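Local coordinates for nisin immunity protein (Lactococcus lactis subsp. lactis, PDB 5XHB) that helps protect its Lactococcus host, as a membrane-attached lipoprotein, against the lantibiotic nisin supplied from outside the cell, at residues E14-Y17 against T18-I21; V163-S166 against V167-K170. All coordinates share one frame; numbering follows the deposited sequence.

Contact 1: residues E14-Y17 against T18-I21; sequences EGSY and TNFI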
# COMPACT_ATOMS: atom_id res chain seq x y z
N GLU A 14 13.68 -4.87 -11.65
CA GLU A 14 14.87 -4.23 -11.11
C GLU A 14 14.48 -3.30 -9.97
O GLU A 14 13.55 -2.51 -10.10
CB GLU A 14 15.63 -3.46 -12.19
CG GLU A 14 16.95 -2.88 -11.71
CD GLU A 14 17.67 -2.07 -12.78
OE1 GLU A 14 16.99 -1.56 -13.70
OE2 GLU A 14 18.91 -1.94 -12.69
N GLY A 15 15.18 -3.41 -8.84
CA GLY A 15 14.92 -2.55 -7.70
C GLY A 15 13.69 -2.90 -6.86
O GLY A 15 13.41 -2.21 -5.89
N SER A 16 12.98 -3.97 -7.21
CA SER A 16 11.77 -4.35 -6.47
C SER A 16 11.97 -5.59 -5.61
O SER A 16 12.67 -6.51 -6.03
CB SER A 16 10.59 -4.59 -7.44
OG SER A 16 9.39 -4.87 -6.73
N TYR A 17 11.35 -5.64 -4.44
CA TYR A 17 11.28 -6.90 -3.71
C TYR A 17 9.87 -7.50 -3.74
O TYR A 17 9.62 -8.51 -3.09
CB TYR A 17 11.76 -6.74 -2.26
CG TYR A 17 11.01 -5.71 -1.46
CD1 TYR A 17 11.41 -4.38 -1.48
CD2 TYR A 17 9.91 -6.06 -0.70
CE1 TYR A 17 10.73 -3.42 -0.76
CE2 TYR A 17 9.21 -5.10 0.02
CZ TYR A 17 9.63 -3.79 -0.02
OH TYR A 17 8.94 -2.83 0.70
N THR A 18 8.94 -6.92 -4.52
CA THR A 18 7.58 -7.48 -4.56
C THR A 18 7.08 -7.79 -5.98
O THR A 18 6.24 -8.68 -6.16
CB THR A 18 6.55 -6.54 -3.89
OG1 THR A 18 6.50 -5.29 -4.57
CG2 THR A 18 6.89 -6.30 -2.42
N ASN A 19 7.56 -7.06 -6.97
CA ASN A 19 6.99 -7.19 -8.31
C ASN A 19 7.84 -8.07 -9.23
O ASN A 19 9.06 -7.88 -9.37
CB ASN A 19 6.80 -5.81 -8.95
CG ASN A 19 5.91 -4.90 -8.11
OD1 ASN A 19 5.20 -5.35 -7.22
ND2 ASN A 19 5.94 -3.61 -8.41
N PHE A 20 7.20 -9.05 -9.85
CA PHE A 20 7.95 -10.00 -10.66
C PHE A 20 7.15 -10.57 -11.82
O PHE A 20 5.94 -10.41 -11.91
CB PHE A 20 8.48 -11.14 -9.78
CG PHE A 20 7.40 -12.03 -9.20
CD1 PHE A 20 6.74 -11.67 -8.03
CD2 PHE A 20 7.08 -13.23 -9.81
CE1 PHE A 20 5.77 -12.50 -7.48
CE2 PHE A 20 6.10 -14.06 -9.28
CZ PHE A 20 5.44 -13.69 -8.11
N ILE A 21 7.87 -11.25 -12.70
CA ILE A 21 7.24 -11.93 -13.81
C ILE A 21 7.51 -13.42 -13.70
O ILE A 21 8.64 -13.83 -13.42
CB ILE A 21 7.74 -11.40 -15.15
CG1 ILE A 21 7.43 -9.90 -15.25
CG2 ILE A 21 7.12 -12.16 -16.29
CD1 ILE A 21 8.11 -9.22 -16.42
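Ser16 OG takes two backbone N-H groups at once, from Thr18 N at 3.0 Å and from Asn19 N at 2.9 Å. The first closes an ST turn over two residues, and the second carries the grip one residue further; both bonds are fairly straight. Serine suits this place because its short hydroxyl sits close to its own backbone: with OG swung away from the backbone N toward the carbonyl carbon (chi1 -176°), it faces the chain as it bends back. Asn19 adds CB, 3.5 Å from Ser16 OG, to the same small cluster. In the next layer, Thr18 OG1 donates to Asn19 OD1 at 3.0 Å, coming from well above the carbonyl plane, and so is probably a loose restraint on the amide. Thr18 CG2, the threonine's methyl branch, lies 3.5 Å from Tyr17 CD2, the two side chains running side by side in the same direction. The turn joins strand 11-12 to strand 19-22. Tyr17 brings a ring large enough to reach Leu50 and Val52 of strand 39-53 and Leu70 of strand 67-78, while backbone bonds tie Asn19 to Asp13 on one flank and Thr18 to Val29 of strand 25-33 on the other.

Contact 2: residues V163-S166 against V167-K170; sequences VFDS and VSGK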
# COMPACT_ATOMS: atom_id res chain seq x y z
N VAL A 163 -12.14 21.74 10.21
CA VAL A 163 -12.39 23.11 9.81
C VAL A 163 -11.03 23.77 9.82
O VAL A 163 -10.34 23.75 10.84
CB VAL A 163 -13.34 23.83 10.78
CG1 VAL A 163 -13.46 25.31 10.41
CG2 VAL A 163 -14.71 23.14 10.80
N PHE A 164 -10.62 24.34 8.70
CA PHE A 164 -9.24 24.78 8.59
C PHE A 164 -9.13 26.07 7.83
O PHE A 164 -10.04 26.45 7.12
CB PHE A 164 -8.35 23.70 7.94
CG PHE A 164 -8.85 23.20 6.60
CD1 PHE A 164 -8.52 23.86 5.43
CD2 PHE A 164 -9.64 22.05 6.53
CE1 PHE A 164 -8.97 23.39 4.19
CE2 PHE A 164 -10.10 21.58 5.30
CZ PHE A 164 -9.77 22.25 4.13
N ASP A 165 -8.02 26.77 8.04
CA ASP A 165 -7.73 27.97 7.28
C ASP A 165 -7.68 27.62 5.81
O ASP A 165 -6.93 26.74 5.41
CB ASP A 165 -6.39 28.58 7.72
CG ASP A 165 -6.14 29.94 7.10
OD1 ASP A 165 -6.00 30.01 5.86
OD2 ASP A 165 -6.10 30.93 7.87
N SER A 166 -8.46 28.32 4.99
CA SER A 166 -8.58 27.97 3.58
C SER A 166 -7.27 28.04 2.81
O SER A 166 -7.06 27.31 1.85
CB SER A 166 -9.61 28.87 2.90
OG SER A 166 -10.88 28.71 3.50
N VAL A 167 -6.37 28.93 3.24
CA VAL A 167 -5.11 29.11 2.54
C VAL A 167 -4.00 28.22 3.08
O VAL A 167 -3.29 27.58 2.31
CB VAL A 167 -4.65 30.58 2.61
CG1 VAL A 167 -3.24 30.74 2.00
CG2 VAL A 167 -5.64 31.48 1.90
N SER A 168 -3.85 28.15 4.40
CA SER A 168 -2.73 27.42 5.00
C SER A 168 -2.99 25.95 5.32
O SER A 168 -2.05 25.18 5.52
CB SER A 168 -2.29 28.11 6.29
OG SER A 168 -3.25 27.93 7.33
N GLY A 169 -4.27 25.57 5.42
CA GLY A 169 -4.61 24.21 5.77
C GLY A 169 -4.57 23.87 7.25
O GLY A 169 -4.84 22.73 7.63
N LYS A 170 -4.24 24.84 8.10
CA LYS A 170 -4.13 24.58 9.53
C LYS A 170 -5.49 24.47 10.17
O LYS A 170 -6.33 25.34 10.00
CB LYS A 170 -3.32 25.67 10.22
CG LYS A 170 -1.89 25.80 9.73
CD LYS A 170 -1.12 26.84 10.56
CE LYS A 170 0.33 26.91 10.10
NZ LYS A 170 1.17 27.92 10.85
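Asp165 and the residues that follow it close a tight turn in which one carboxylate oxygen does much of the holding. Asp165 OD1 accepts from Val167 N at 2.9 Å, met nearly end-on to its C-O bond, and from Ser168 N at 3.2 Å, which comes from above the carboxylate plane. The acid can reach both because its CG is turned away from the backbone N (chi1 -171°), over the chain ahead. Asp165 O receives Gly169 N at 2.9 Å, closing an alpha turn, and Asp165 N gives its hydrogen to Lys170 O at 3.0 Å as the chain folds back on itself. Ser166 to Ser168 have right-handed helical backbone angles, and Gly169 turns left-handed (phi 82°), where a CB would press on the preceding carbonyl oxygen; glycine fits for that reason. On the packed side, Phe164 CB rests 3.3 Å from Lys170 O, while its ring leads off to meet Trp194 edge-to-face. Ser166 turns from the loop toward the adjoining strand 191-202, its OG hydrogen-bonded to Thr192 and to Ser190. Ser168 OG lies against Asp165 CB and takes a weak bond from Lys170 N. The outer side is looser: Val167 is exposed, its CB 3.6 Å from Asp165 OD1, and the extended Lys170 chain heads away from the turn. With two backbone N-H groups on OD1 and Gln189 NE2 on OD2, the carboxylate is probably ionised, its negative charge stabilised by neutral donors.

Contact 1 comes early in the chain and is finished long before contact 2 begins. Their centres are about 40 Å apart and their nearest atoms about 30 Å, on opposite sides of the chain's centre, so the two do not touch. They belong to different antiparallel sheets: 14-21 spans the turn and the start of strand 19-22, next to the outermost strand 11-12 of the N-terminal sheet, whereas 163-170 leaves the end of strand 151-165, an outermost strand of the sheet in the Spa1 C-terminal family region. One loop thus precedes its strand and the other follows it, each a local feature of a separate sheet.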